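Local coordinates for protein probable enoyl-CoA hydratase/isomerase (Pseudomonas aeruginosa, PDB 7BOR) that binds coenzyme A in a crotonase fold and probably acts on acyl-CoA thioesters, perhaps as a delta(3)-delta(2)-enoyl-CoA isomerase, at residues A[22-27]-A[57-62]; A[2-7]-A[18-23]; A[101-106]-A[123-128]; A[116-121]-A[176-181]. All coordinates share one frame; numbering follows the deposited sequence.

Contact 1 of 4, residues A[22-27]-A[57-62]; sequences DKKNAL and DACFTS. With COA (coenzyme A), chain C.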
# COMPACT_ATOMS: atom_id res chain seq x y z
N ASP A 22 9.08 -16.47 -0.12
CA ASP A 22 8.36 -17.73 0.02
C ASP A 22 6.86 -17.53 0.28
O ASP A 22 6.08 -18.44 -0.02
CB ASP A 22 9.00 -18.55 1.15
CG ASP A 22 9.43 -17.66 2.38
OD1 ASP A 22 10.03 -16.56 2.18
OD2 ASP A 22 9.15 -18.06 3.54
N LYS A 23 6.45 -16.40 0.84
CA LYS A 23 5.05 -16.15 1.12
C LYS A 23 4.50 -15.01 0.26
O LYS A 23 3.52 -14.37 0.63
CB LYS A 23 4.84 -15.85 2.60
CG LYS A 23 5.10 -17.06 3.53
CD LYS A 23 4.39 -18.31 3.01
CE LYS A 23 4.56 -19.55 3.91
NZ LYS A 23 3.69 -19.50 5.11
N LYS A 24 5.10 -14.77 -0.89
CA LYS A 24 4.66 -13.69 -1.78
C LYS A 24 4.61 -12.34 -1.07
O LYS A 24 3.73 -11.52 -1.34
CB LYS A 24 3.31 -14.03 -2.41
CG LYS A 24 3.32 -15.33 -3.20
CD LYS A 24 4.55 -15.42 -4.11
CE LYS A 24 4.22 -15.65 -5.57
NZ LYS A 24 5.25 -15.02 -6.48
N ASN A 25 5.56 -12.15 -0.15
CA ASN A 25 5.69 -10.95 0.67
C ASN A 25 4.43 -10.63 1.49
O ASN A 25 4.13 -9.45 1.77
CB ASN A 25 6.09 -9.73 -0.18
CG ASN A 25 7.55 -9.82 -0.69
OD1 ASN A 25 8.38 -10.50 -0.09
ND2 ASN A 25 7.85 -9.13 -1.79
N ALA A 26 3.70 -11.67 1.90
CA ALA A 26 2.51 -11.49 2.73
C ALA A 26 2.89 -10.80 4.03
O ALA A 26 3.90 -11.14 4.65
CB ALA A 26 1.85 -12.83 3.01
N LEU A 27 2.11 -9.79 4.41
CA LEU A 27 2.53 -8.88 5.47
C LEU A 27 2.06 -9.36 6.85
O LEU A 27 0.86 -9.36 7.14
CB LEU A 27 1.97 -7.49 5.20
CG LEU A 27 2.39 -6.84 3.88
CD1 LEU A 27 1.53 -5.66 3.64
CD2 LEU A 27 3.81 -6.43 4.04
N ASP A 57 12.13 -7.34 -7.62
CA ASP A 57 11.98 -7.43 -9.07
C ASP A 57 10.80 -8.28 -9.48
O ASP A 57 10.30 -8.08 -10.59
CB ASP A 57 13.23 -8.05 -9.74
CG ASP A 57 14.46 -7.17 -9.60
OD1 ASP A 57 14.29 -5.97 -9.27
OD2 ASP A 57 15.58 -7.69 -9.81
N ALA A 58 10.35 -9.20 -8.63
CA ALA A 58 9.32 -10.14 -9.03
C ALA A 58 7.99 -10.02 -8.28
O ALA A 58 6.99 -10.56 -8.76
CB ALA A 58 9.82 -11.57 -8.83
N CYS A 59 7.96 -9.40 -7.12
CA CYS A 59 6.77 -9.50 -6.29
C CYS A 59 6.66 -8.25 -5.43
O CYS A 59 7.66 -7.80 -4.88
CB CYS A 59 6.78 -10.77 -5.39
SG CYS A 59 5.26 -11.03 -4.34
N PHE A 60 5.46 -7.68 -5.35
CA PHE A 60 5.29 -6.55 -4.44
C PHE A 60 4.77 -7.08 -3.07
O PHE A 60 5.57 -7.30 -2.16
CB PHE A 60 4.38 -5.49 -5.07
CG PHE A 60 4.31 -4.20 -4.28
CD1 PHE A 60 5.44 -3.41 -4.08
CD2 PHE A 60 3.10 -3.76 -3.73
CE1 PHE A 60 5.35 -2.22 -3.34
CE2 PHE A 60 3.02 -2.57 -3.00
CZ PHE A 60 4.13 -1.80 -2.80
N THR A 61 3.47 -7.36 -2.93
CA THR A 61 2.98 -8.09 -1.74
C THR A 61 1.61 -8.69 -2.02
O THR A 61 0.77 -8.06 -2.65
CB THR A 61 2.89 -7.16 -0.51
OG1 THR A 61 2.36 -7.88 0.63
CG2 THR A 61 1.96 -5.99 -0.78
N SER A 62 1.39 -9.91 -1.54
CA SER A 62 0.06 -10.51 -1.62
C SER A 62 -0.88 -9.97 -0.55
O SER A 62 -2.01 -10.45 -0.42
CB SER A 62 0.15 -12.05 -1.54
OG SER A 62 0.91 -12.53 -0.44
N1A COA C . -1.26 -14.93 3.46
C2A COA C . -0.70 -16.09 3.91
N3A COA C . 0.01 -16.91 3.08
C4A COA C . 0.15 -16.51 1.81
C5A COA C . -0.39 -15.36 1.34
C6A COA C . -1.12 -14.56 2.20
N6A COA C . -1.76 -13.28 1.87
N7A COA C . -0.08 -15.23 0.02
C8A COA C . 0.65 -16.30 -0.36
N9A COA C . 0.75 -17.04 0.74
C1B COA C . 1.55 -18.27 0.68
C2B COA C . 0.76 -19.56 0.12
O2B COA C . -0.17 -20.03 1.18
C3B COA C . 1.77 -20.34 -0.15
O3B COA C . 2.32 -20.93 1.10
P3B COA C . 3.19 -22.30 1.11
O7A COA C . 4.15 -22.35 -0.06
O8A COA C . 2.20 -23.44 1.04
O9A COA C . 3.98 -22.31 2.38
C4B COA C . 2.91 -19.45 -0.70
O4B COA C . 2.64 -18.09 -0.03
C5B COA C . 2.91 -19.31 -2.11
O5B COA C . 1.72 -18.64 -2.41
P1A COA C . 0.85 -19.14 -3.70
O1A COA C . -0.59 -18.66 -3.62
O2A COA C . 0.84 -20.64 -3.88
O3A COA C . 1.64 -18.48 -4.99
P2A COA C . 0.73 -18.09 -6.31
O4A COA C . 1.70 -17.69 -7.41
O5A COA C . -0.09 -19.31 -6.59
O6A COA C . -0.35 -16.88 -5.96
CBP COA C . -1.11 -14.73 -5.23
CCP COA C . 0.12 -15.54 -5.78
CDP COA C . -0.61 -13.39 -4.57
CEP COA C . -2.10 -14.40 -6.37
CAP COA C . -1.77 -15.72 -4.21
OAP COA C . -0.78 -16.10 -3.31
C9P COA C . -2.90 -15.09 -3.40
O9P COA C . -3.98 -14.87 -3.87
N8P COA C . -2.57 -14.79 -1.99
C7P COA C . -3.55 -14.17 -1.08
C6P COA C . -3.99 -12.77 -1.61
C5P COA C . -4.99 -12.23 -0.55
O5P COA C . -6.10 -12.63 -0.45
N4P COA C . -4.52 -11.18 0.34
C3P COA C . -5.39 -10.67 1.37
C2P COA C . -6.38 -9.69 0.80
S1P COA C . -7.33 -9.17 2.25
O HOH W 1 6.03 -12.99 -8.18
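Two donors of Ser62 converge on the carbonyl oxygen of Lys24. Ser62 N meets Lys24 O at 2.8 Å, nearly in line with the C=O bond, whereas Ser62 OG donates to Lys24 O from above the carbonyl plane at 3.1 Å. With chi1 of 51°, the Ser62 hydroxyl sits between its own N and carbonyl carbon, which lets OG reach the same oxygen as the backbone N. The residue before, Thr61, gives a short bond of 2.6 Å from OG1 to Asn25 O, again from above the plane. The Asn25 amide completes the set: ND2 reaches Phe60 O at 2.9 Å, which lies close to the amide plane, while OD1 is held by the backbone N of Arg20. Around these bonds, Cys59 SG rests against Lys24 O, and Leu27 CG packs on Thr61 OG1 at 3.4 Å, the two side chains crossing at about a right angle. A water links Lys24 NZ to Ala58 O. On the ligand side, Ser62 O accepts from COA N4P at 2.7 Å, and Ala26 CB touches the adenine at C6A. The paired loops form a wall of the CoA pocket, lying against both adenine and pantetheine, consistent with the bent CoA characteristic of the crotonase family.

Contact 2 of 4, residues A[2-7]-A[18-23]; sequences SELIRV and LDRQDK. With COA (coenzyme A), chain C.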
# COMPACT_ATOMS: atom_id res chain seq x y z
N SER A 2 15.84 -8.71 12.07
CA SER A 2 15.57 -7.75 10.99
C SER A 2 15.43 -8.46 9.64
O SER A 2 15.97 -8.02 8.61
CB SER A 2 16.68 -6.70 10.92
OG SER A 2 16.58 -5.80 12.02
N GLU A 3 14.66 -9.55 9.65
CA GLU A 3 14.71 -10.56 8.61
C GLU A 3 13.75 -10.29 7.45
O GLU A 3 14.07 -10.63 6.31
CB GLU A 3 14.43 -11.92 9.25
CG GLU A 3 14.12 -13.06 8.30
CD GLU A 3 13.10 -14.04 8.89
OE1 GLU A 3 12.75 -13.91 10.09
OE2 GLU A 3 12.64 -14.93 8.13
N LEU A 4 12.59 -9.69 7.71
CA LEU A 4 11.53 -9.66 6.70
C LEU A 4 11.31 -8.31 6.04
O LEU A 4 10.75 -8.28 4.94
CB LEU A 4 10.21 -10.15 7.30
CG LEU A 4 10.24 -11.61 7.76
CD1 LEU A 4 9.11 -12.00 8.66
CD2 LEU A 4 10.24 -12.54 6.56
N ILE A 5 11.71 -7.20 6.67
CA ILE A 5 11.71 -5.86 6.08
C ILE A 5 13.16 -5.33 6.09
O ILE A 5 13.71 -5.03 7.16
CB ILE A 5 10.79 -4.88 6.83
CG1 ILE A 5 9.30 -5.29 6.80
CG2 ILE A 5 10.99 -3.46 6.30
CD1 ILE A 5 8.72 -5.60 5.45
N ARG A 6 13.76 -5.19 4.90
CA ARG A 6 15.09 -4.58 4.78
C ARG A 6 14.98 -3.07 4.67
O ARG A 6 14.09 -2.55 3.98
CB ARG A 6 15.82 -5.14 3.57
CG ARG A 6 16.40 -6.51 3.79
CD ARG A 6 16.44 -7.35 2.50
NE ARG A 6 17.09 -6.67 1.38
CZ ARG A 6 17.35 -7.24 0.21
NH1 ARG A 6 17.00 -8.50 -0.02
NH2 ARG A 6 17.95 -6.54 -0.75
N VAL A 7 15.89 -2.35 5.33
CA VAL A 7 15.87 -0.89 5.37
C VAL A 7 17.18 -0.27 4.86
O VAL A 7 18.02 0.15 5.65
CB VAL A 7 15.59 -0.39 6.79
CG1 VAL A 7 14.13 -0.49 7.12
CG2 VAL A 7 16.39 -1.22 7.81
N LEU A 18 10.33 -5.21 1.17
CA LEU A 18 9.67 -6.43 1.63
C LEU A 18 10.46 -7.66 1.20
O LEU A 18 10.66 -7.90 0.01
CB LEU A 18 8.25 -6.46 1.05
CG LEU A 18 7.14 -5.66 1.76
CD1 LEU A 18 7.49 -4.25 2.16
CD2 LEU A 18 5.83 -5.63 0.92
N ASP A 19 10.89 -8.47 2.17
CA ASP A 19 11.71 -9.65 1.86
C ASP A 19 11.13 -10.89 2.54
O ASP A 19 11.63 -11.34 3.58
CB ASP A 19 13.20 -9.42 2.25
CG ASP A 19 14.19 -10.29 1.42
OD1 ASP A 19 13.75 -11.13 0.59
OD2 ASP A 19 15.42 -10.11 1.59
N ARG A 20 10.10 -11.47 1.93
CA ARG A 20 9.43 -12.68 2.42
C ARG A 20 8.93 -13.43 1.19
O ARG A 20 7.74 -13.68 1.01
CB ARG A 20 8.33 -12.34 3.40
CG ARG A 20 7.65 -13.56 4.08
CD ARG A 20 6.72 -13.11 5.20
NE ARG A 20 6.17 -14.26 5.95
CZ ARG A 20 4.87 -14.53 6.10
NH1 ARG A 20 3.94 -13.73 5.58
NH2 ARG A 20 4.49 -15.60 6.79
N GLN A 21 9.85 -13.81 0.30
CA GLN A 21 9.47 -14.24 -1.04
C GLN A 21 8.71 -15.55 -1.01
O GLN A 21 7.75 -15.74 -1.77
CB GLN A 21 10.73 -14.34 -1.92
CG GLN A 21 11.58 -13.04 -1.96
CD GLN A 21 10.80 -11.81 -2.46
OE1 GLN A 21 10.82 -10.73 -1.83
NE2 GLN A 21 10.11 -11.97 -3.61
N ASP A 22 9.08 -16.47 -0.12
CA ASP A 22 8.36 -17.73 0.02
C ASP A 22 6.86 -17.53 0.28
O ASP A 22 6.08 -18.44 -0.02
CB ASP A 22 9.00 -18.55 1.15
CG ASP A 22 9.43 -17.66 2.38
OD1 ASP A 22 10.03 -16.56 2.18
OD2 ASP A 22 9.15 -18.06 3.54
N LYS A 23 6.45 -16.40 0.84
CA LYS A 23 5.05 -16.15 1.12
C LYS A 23 4.50 -15.01 0.26
O LYS A 23 3.52 -14.37 0.63
CB LYS A 23 4.84 -15.85 2.60
CG LYS A 23 5.10 -17.06 3.53
CD LYS A 23 4.39 -18.31 3.01
CE LYS A 23 4.56 -19.55 3.91
NZ LYS A 23 3.69 -19.50 5.11
N1A COA C . -1.26 -14.93 3.46
C2A COA C . -0.70 -16.09 3.91
N3A COA C . 0.01 -16.91 3.08
C4A COA C . 0.15 -16.51 1.81
C5A COA C . -0.39 -15.36 1.34
C6A COA C . -1.12 -14.56 2.20
N6A COA C . -1.76 -13.28 1.87
N7A COA C . -0.08 -15.23 0.02
C8A COA C . 0.65 -16.30 -0.36
N9A COA C . 0.75 -17.04 0.74
C1B COA C . 1.55 -18.27 0.68
C2B COA C . 0.76 -19.56 0.12
O2B COA C . -0.17 -20.03 1.18
C3B COA C . 1.77 -20.34 -0.15
O3B COA C . 2.32 -20.93 1.10
P3B COA C . 3.19 -22.30 1.11
O7A COA C . 4.15 -22.35 -0.06
O8A COA C . 2.20 -23.44 1.04
O9A COA C . 3.98 -22.31 2.38
C4B COA C . 2.91 -19.45 -0.70
O4B COA C . 2.64 -18.09 -0.03
C5B COA C . 2.91 -19.31 -2.11
O5B COA C . 1.72 -18.64 -2.41
P1A COA C . 0.85 -19.14 -3.70
O1A COA C . -0.59 -18.66 -3.62
O2A COA C . 0.84 -20.64 -3.88
O3A COA C . 1.64 -18.48 -4.99
P2A COA C . 0.73 -18.09 -6.31
O4A COA C . 1.70 -17.69 -7.41
O5A COA C . -0.09 -19.31 -6.59
O6A COA C . -0.35 -16.88 -5.96
CBP COA C . -1.11 -14.73 -5.23
CCP COA C . 0.12 -15.54 -5.78
CDP COA C . -0.61 -13.39 -4.57
CEP COA C . -2.10 -14.40 -6.37
CAP COA C . -1.77 -15.72 -4.21
OAP COA C . -0.78 -16.10 -3.31
C9P COA C . -2.90 -15.09 -3.40
O9P COA C . -3.98 -14.87 -3.87
N8P COA C . -2.57 -14.79 -1.99
C7P COA C . -3.55 -14.17 -1.08
C6P COA C . -3.99 -12.77 -1.61
C5P COA C . -4.99 -12.23 -0.55
O5P COA C . -6.10 -12.63 -0.45
N4P COA C . -4.52 -11.18 0.34
C3P COA C . -5.39 -10.67 1.37
C2P COA C . -6.38 -9.69 0.80
S1P COA C . -7.33 -9.17 2.25
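Leu4 lays its CD2 methyl along the aliphatic part of Arg20, with CD2 3.7 Å from Arg20 CB and almost as close to CG and CD. The Arg20 chain is extended from CG to NE, CG standing opposite the backbone N (chi1 -175°), and this straight run provides the surface on which the leucine methyl rests. At its far end the guanidinium serves other partners: NH1 bonds to Ala26 O and forms a salt bridge with Asp65, a CoA-binding residue, while Lys23 CG lies over one face of the group. Arg20 therefore ties the contact to the loops round the cofactor.

The second side-chain pairing is polar. Arg6 NH1 forms a salt bridge with Asp19 OD2 at 2.8 Å; the oxygen lies at the guanidinium edge, but the arginine comes to it from above the carboxylate plane, and the two flat groups are turned 63° apart. The bend at chi3 (52°) turns the guanidinium to the carboxylate, and the chain runs close beside it, Arg6 CD being 3.1 Å from Asp19 OD2. Between the two pairings, Asp19 N donates to Leu4 O at 2.8 Å.

Ile5 and Leu18 form an antiparallel non-hydrogen-bonded pair, their side chains side by side and pointing the same way, with Ile5 CD1 3.8 Å from Leu18 CD1. The contact closes the open end of the hairpin made by strands 5-9 and 13-18 at one edge of the six-stranded sheet, where helix 29-44 packs Met31 against Leu4 and Ile5, and Met35 against Leu18.

Contact 3 of 4, residues A[101-106]-A[123-128]; sequences GPAVGI and ARLKMP. With COA (coenzyme A), chain C.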
# COMPACT_ATOMS: atom_id res chain seq x y z
N GLY A 101 4.89 -7.86 -10.08
CA GLY A 101 4.18 -9.05 -9.71
C GLY A 101 2.87 -8.74 -9.00
O GLY A 101 2.17 -7.81 -9.37
N PRO A 102 2.50 -9.55 -8.02
CA PRO A 102 1.22 -9.30 -7.32
C PRO A 102 1.32 -8.12 -6.38
O PRO A 102 2.35 -7.87 -5.75
CB PRO A 102 0.94 -10.60 -6.57
CG PRO A 102 2.28 -11.24 -6.40
CD PRO A 102 3.11 -10.83 -7.61
N ALA A 103 0.22 -7.38 -6.32
CA ALA A 103 -0.05 -6.29 -5.39
C ALA A 103 -1.52 -6.46 -5.02
O ALA A 103 -2.41 -5.98 -5.74
CB ALA A 103 0.22 -4.93 -5.99
N VAL A 104 -1.79 -7.15 -3.90
CA VAL A 104 -3.13 -7.62 -3.57
C VAL A 104 -3.61 -7.00 -2.27
O VAL A 104 -2.85 -6.90 -1.30
CB VAL A 104 -3.17 -9.14 -3.47
CG1 VAL A 104 -4.62 -9.62 -3.24
CG2 VAL A 104 -2.61 -9.71 -4.75
N GLY A 105 -4.86 -6.62 -2.24
CA GLY A 105 -5.41 -6.13 -0.98
C GLY A 105 -4.72 -4.82 -0.63
O GLY A 105 -4.70 -3.89 -1.44
N ILE A 106 -4.15 -4.74 0.58
CA ILE A 106 -3.39 -3.55 0.96
C ILE A 106 -2.17 -3.37 0.06
O ILE A 106 -1.57 -2.28 0.05
CB ILE A 106 -3.00 -3.64 2.46
CG1 ILE A 106 -2.50 -2.27 2.97
CG2 ILE A 106 -1.99 -4.75 2.69
CD1 ILE A 106 -2.61 -2.08 4.49
N ALA A 123 2.42 -6.38 -13.85
CA ALA A 123 2.09 -6.61 -12.46
C ALA A 123 0.61 -6.97 -12.39
O ALA A 123 -0.15 -6.68 -13.31
CB ALA A 123 2.41 -5.38 -11.60
N ARG A 124 0.21 -7.62 -11.29
CA ARG A 124 -1.16 -8.11 -11.10
C ARG A 124 -1.75 -7.48 -9.85
O ARG A 124 -1.44 -7.91 -8.74
CB ARG A 124 -1.19 -9.62 -10.92
CG ARG A 124 -0.92 -10.41 -12.15
CD ARG A 124 -0.14 -11.70 -11.86
NE ARG A 124 0.07 -12.41 -13.12
CZ ARG A 124 -0.41 -13.62 -13.41
NH1 ARG A 124 -1.09 -14.33 -12.50
NH2 ARG A 124 -0.19 -14.14 -14.61
N LEU A 125 -2.65 -6.53 -10.01
CA LEU A 125 -3.20 -5.79 -8.90
C LEU A 125 -4.62 -6.26 -8.64
O LEU A 125 -5.41 -6.36 -9.58
CB LEU A 125 -3.20 -4.29 -9.18
CG LEU A 125 -1.85 -3.59 -9.31
CD1 LEU A 125 -1.36 -3.77 -10.79
CD2 LEU A 125 -1.86 -2.13 -8.88
N LYS A 126 -4.96 -6.52 -7.37
CA LYS A 126 -6.39 -6.62 -7.09
C LYS A 126 -6.74 -6.36 -5.63
O LYS A 126 -5.90 -6.43 -4.74
CB LYS A 126 -6.97 -7.96 -7.52
CG LYS A 126 -6.68 -9.15 -6.72
CD LYS A 126 -7.57 -10.30 -7.23
CE LYS A 126 -7.31 -11.55 -6.43
NZ LYS A 126 -6.83 -12.74 -7.22
N MET A 127 -8.04 -6.13 -5.41
CA MET A 127 -8.59 -5.85 -4.07
C MET A 127 -9.62 -6.94 -3.82
O MET A 127 -10.80 -6.80 -4.19
CB MET A 127 -9.15 -4.44 -4.01
CG MET A 127 -8.01 -3.44 -3.95
SD MET A 127 -8.44 -1.73 -4.31
CE MET A 127 -8.75 -1.93 -6.08
N PRO A 128 -9.20 -8.09 -3.31
CA PRO A 128 -10.08 -9.26 -3.30
C PRO A 128 -10.98 -9.29 -2.06
O PRO A 128 -11.45 -10.37 -1.68
CB PRO A 128 -9.08 -10.43 -3.34
CG PRO A 128 -7.93 -9.97 -2.57
CD PRO A 128 -7.85 -8.43 -2.85
N1A COA C . -1.26 -14.93 3.46
C2A COA C . -0.70 -16.09 3.91
N3A COA C . 0.01 -16.91 3.08
C4A COA C . 0.15 -16.51 1.81
C5A COA C . -0.39 -15.36 1.34
C6A COA C . -1.12 -14.56 2.20
N6A COA C . -1.76 -13.28 1.87
N7A COA C . -0.08 -15.23 0.02
C8A COA C . 0.65 -16.30 -0.36
N9A COA C . 0.75 -17.04 0.74
C1B COA C . 1.55 -18.27 0.68
C2B COA C . 0.76 -19.56 0.12
O2B COA C . -0.17 -20.03 1.18
C3B COA C . 1.77 -20.34 -0.15
O3B COA C . 2.32 -20.93 1.10
P3B COA C . 3.19 -22.30 1.11
O7A COA C . 4.15 -22.35 -0.06
O8A COA C . 2.20 -23.44 1.04
O9A COA C . 3.98 -22.31 2.38
C4B COA C . 2.91 -19.45 -0.70
O4B COA C . 2.64 -18.09 -0.03
C5B COA C . 2.91 -19.31 -2.11
O5B COA C . 1.72 -18.64 -2.41
P1A COA C . 0.85 -19.14 -3.70
O1A COA C . -0.59 -18.66 -3.62
O2A COA C . 0.84 -20.64 -3.88
O3A COA C . 1.64 -18.48 -4.99
P2A COA C . 0.73 -18.09 -6.31
O4A COA C . 1.70 -17.69 -7.41
O5A COA C . -0.09 -19.31 -6.59
O6A COA C . -0.35 -16.88 -5.96
CBP COA C . -1.11 -14.73 -5.23
CCP COA C . 0.12 -15.54 -5.78
CDP COA C . -0.61 -13.39 -4.57
CEP COA C . -2.10 -14.40 -6.37
CAP COA C . -1.77 -15.72 -4.21
OAP COA C . -0.78 -16.10 -3.31
C9P COA C . -2.90 -15.09 -3.40
O9P COA C . -3.98 -14.87 -3.87
N8P COA C . -2.57 -14.79 -1.99
C7P COA C . -3.55 -14.17 -1.08
C6P COA C . -3.99 -12.77 -1.61
C5P COA C . -4.99 -12.23 -0.55
O5P COA C . -6.10 -12.63 -0.45
N4P COA C . -4.52 -11.18 0.34
C3P COA C . -5.39 -10.67 1.37
C2P COA C . -6.38 -9.69 0.80
S1P COA C . -7.33 -9.17 2.25
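This parallel strand pair lines the part of the CoA pocket that holds the pantetheine arm, with Pro102, Val104 and Pro128 turned to the ligand. Val104 CG1 touches COA C6P at 3.6 Å, Pro128 CG lies 3.7 Å from COA C2P, next to the thiol, and Pro102 CB rests on the methyl CDP. Val104 and Pro128 cross at about a right angle and pack tightly, with CG1 of the valine only 3.4 Å from CG of the proline. A chi1 of -176° swings that methyl away from the valine's own N and onto the proline ring. Behind these side chains the backbones bond alternately: Arg124 N to Gly101 O, Ala103 N to Arg124 O at 3.0 Å, Lys126 N to Ala103 O, and Gly105 N to Lys126 O at 2.7 Å. Lys126 CG lies beside Val104 CG1 on the ligand-facing side, while Ala103 CB meets Leu125 CG on the other. Gly105 has a positive phi and occupies the N-cap of helix 106-109, its CA facing the end of the pantetheine. Strand 102-104 is bonded to the loop at Phe60 and Thr61 along its other edge, strand 124-126 continues the sheet to strand 163-164, and Met127 packs on helix 150-157.

Contact 4 of 4, residues A[116-121]-A[176-181]; sequences LVFVGR and AALEDG
Arg121 N donates to Leu178 O at 2.7 Å, the shortest of three backbone bonds that join these parallel strands. Before it, Leu178 N donates to Val119 O at 2.8 Å, and Val119 N to Ala176 O at 3.2 Å. Leu178 thus uses both its N and its O, spanning Val119 and Arg121. Weaker CA-H...O contacts accompany these bonds, as between Gly120 CA and Leu178 O.

On one side of the sheet Phe118 turns the edge of its ring to Ala176, whose CB lies in the ring plane 3.8 Å from CD1. Leu178 CD1 approaches the CB and CD1 of the same phenylalanine, the two side chains crossing at a slant. On the other side Val119 CG2 faces Ala177 CB, which also meets Arg121 CG at 3.8 Å.

The pair forms one border of the six-stranded crotonase sheet: strand 176-178 is its outermost strand within the chain, and strand 116-120 bonds on its other side to strand 95-99. The two axes diverge by 31°, and beyond Leu178 the chain passes beside Arg121. There the arginine's guanidinium, brought round by a bend at chi3 (-71°), lays one face over the Leu178-Glu179 peptide, with Glu179 N 3.5 Å above its plane. Asp180 OD1 comes within 3.2 Å of Gly120 CA, a closeness that the lack of a side chain at Gly120 permits, while Asp180 OD2 bonds to Asn122 ND2. Helix 182-196 lies on the phenylalanine side, where His187 meets the Phe118 ring edge-to-face, and helix 165-171 covers Ala177 and Arg121.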
# COMPACT_ATOMS: atom_id res chain seq x y z
N LEU A 116 4.23 8.79 -5.83
CA LEU A 116 4.47 8.28 -7.17
C LEU A 116 4.38 6.78 -7.08
O LEU A 116 4.73 6.18 -6.07
CB LEU A 116 5.80 8.75 -7.72
CG LEU A 116 5.99 10.28 -7.86
CD1 LEU A 116 7.48 10.61 -8.19
CD2 LEU A 116 5.06 10.93 -8.90
N VAL A 117 3.84 6.18 -8.13
CA VAL A 117 3.64 4.74 -8.16
C VAL A 117 4.12 4.25 -9.51
O VAL A 117 3.61 4.70 -10.55
CB VAL A 117 2.17 4.37 -7.94
CG1 VAL A 117 1.93 2.88 -8.16
CG2 VAL A 117 1.78 4.71 -6.56
N PHE A 118 5.16 3.40 -9.52
CA PHE A 118 5.65 2.76 -10.73
C PHE A 118 5.42 1.26 -10.67
O PHE A 118 5.68 0.63 -9.65
CB PHE A 118 7.11 3.07 -10.92
CG PHE A 118 7.36 4.51 -11.02
CD1 PHE A 118 6.96 5.21 -12.15
CD2 PHE A 118 7.89 5.18 -9.95
CE1 PHE A 118 7.16 6.60 -12.20
CE2 PHE A 118 8.06 6.54 -9.98
CZ PHE A 118 7.74 7.24 -11.11
N VAL A 119 4.97 0.69 -11.78
CA VAL A 119 4.58 -0.71 -11.81
C VAL A 119 5.14 -1.34 -13.06
O VAL A 119 5.22 -0.69 -14.11
CB VAL A 119 3.04 -0.91 -11.81
CG1 VAL A 119 2.37 -0.25 -10.65
CG2 VAL A 119 2.40 -0.34 -13.11
N GLY A 120 5.47 -2.63 -12.97
CA GLY A 120 5.66 -3.40 -14.19
C GLY A 120 4.37 -3.53 -14.97
O GLY A 120 3.28 -3.66 -14.40
N ARG A 121 4.52 -3.51 -16.30
CA ARG A 121 3.34 -3.58 -17.15
C ARG A 121 2.44 -4.76 -16.79
O ARG A 121 1.21 -4.73 -17.01
CB ARG A 121 3.76 -3.69 -18.63
CG ARG A 121 3.79 -2.46 -19.31
CD ARG A 121 4.06 -2.70 -20.88
NE ARG A 121 5.43 -3.13 -21.09
CZ ARG A 121 6.46 -2.31 -21.31
NH1 ARG A 121 7.66 -2.83 -21.53
NH2 ARG A 121 6.30 -0.99 -21.33
N ALA A 176 3.35 5.36 -14.18
CA ALA A 176 3.92 4.76 -15.39
C ALA A 176 3.95 3.25 -15.23
O ALA A 176 4.22 2.74 -14.14
CB ALA A 176 5.35 5.28 -15.63
N ALA A 177 3.68 2.55 -16.33
CA ALA A 177 3.84 1.12 -16.42
C ALA A 177 5.12 0.86 -17.22
O ALA A 177 5.30 1.40 -18.32
CB ALA A 177 2.65 0.46 -17.10
N LEU A 178 6.00 0.04 -16.68
CA LEU A 178 7.33 -0.14 -17.23
C LEU A 178 7.63 -1.61 -17.47
O LEU A 178 6.92 -2.50 -17.02
CB LEU A 178 8.37 0.48 -16.29
CG LEU A 178 7.99 1.93 -15.95
CD1 LEU A 178 8.57 2.45 -14.66
CD2 LEU A 178 8.40 2.80 -17.13
N GLU A 179 8.71 -1.84 -18.22
CA GLU A 179 9.32 -3.15 -18.33
C GLU A 179 9.37 -3.83 -16.98
O GLU A 179 9.91 -3.29 -16.02
CB GLU A 179 10.73 -2.98 -18.88
CG GLU A 179 11.42 -4.24 -19.43
CD GLU A 179 12.82 -3.88 -19.93
OE1 GLU A 179 13.82 -4.32 -19.31
OE2 GLU A 179 12.93 -3.10 -20.90
N ASP A 180 8.83 -5.03 -16.90
CA ASP A 180 8.76 -5.72 -15.61
C ASP A 180 10.16 -6.04 -15.09
O ASP A 180 11.09 -6.36 -15.84
CB ASP A 180 7.95 -7.00 -15.76
CG ASP A 180 6.54 -6.74 -16.23
OD1 ASP A 180 5.69 -6.40 -15.39
OD2 ASP A 180 6.26 -6.85 -17.46
N GLY A 181 10.30 -5.96 -13.77
CA GLY A 181 11.51 -6.40 -13.11
C GLY A 181 12.33 -5.23 -12.61
O GLY A 181 11.81 -4.21 -12.20

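In the fold
Contacts 1, 2 and 3 all touch coenzyme A, whereas contact 4 lies away from the pocket on the far border of the six-stranded sheet. Contact 1 is central: its centre is about 9 Å from that of contact 2, with which it shares Asp22 and Lys23, and about 10 Å from that of contact 3, to whose strand 102-104 segment 57-62 is joined by backbone bonds. Contacts 2 and 3 do not meet, their nearest atoms being about 8 Å apart. Contacts 2 and 4 involve the two outermost strands of the same sheet, with centres about 21 Å apart. Contact 4 touches contact 3 where Asp180 packs beside Ala123; strands 116-120 and 124-126 follow each other in the chain.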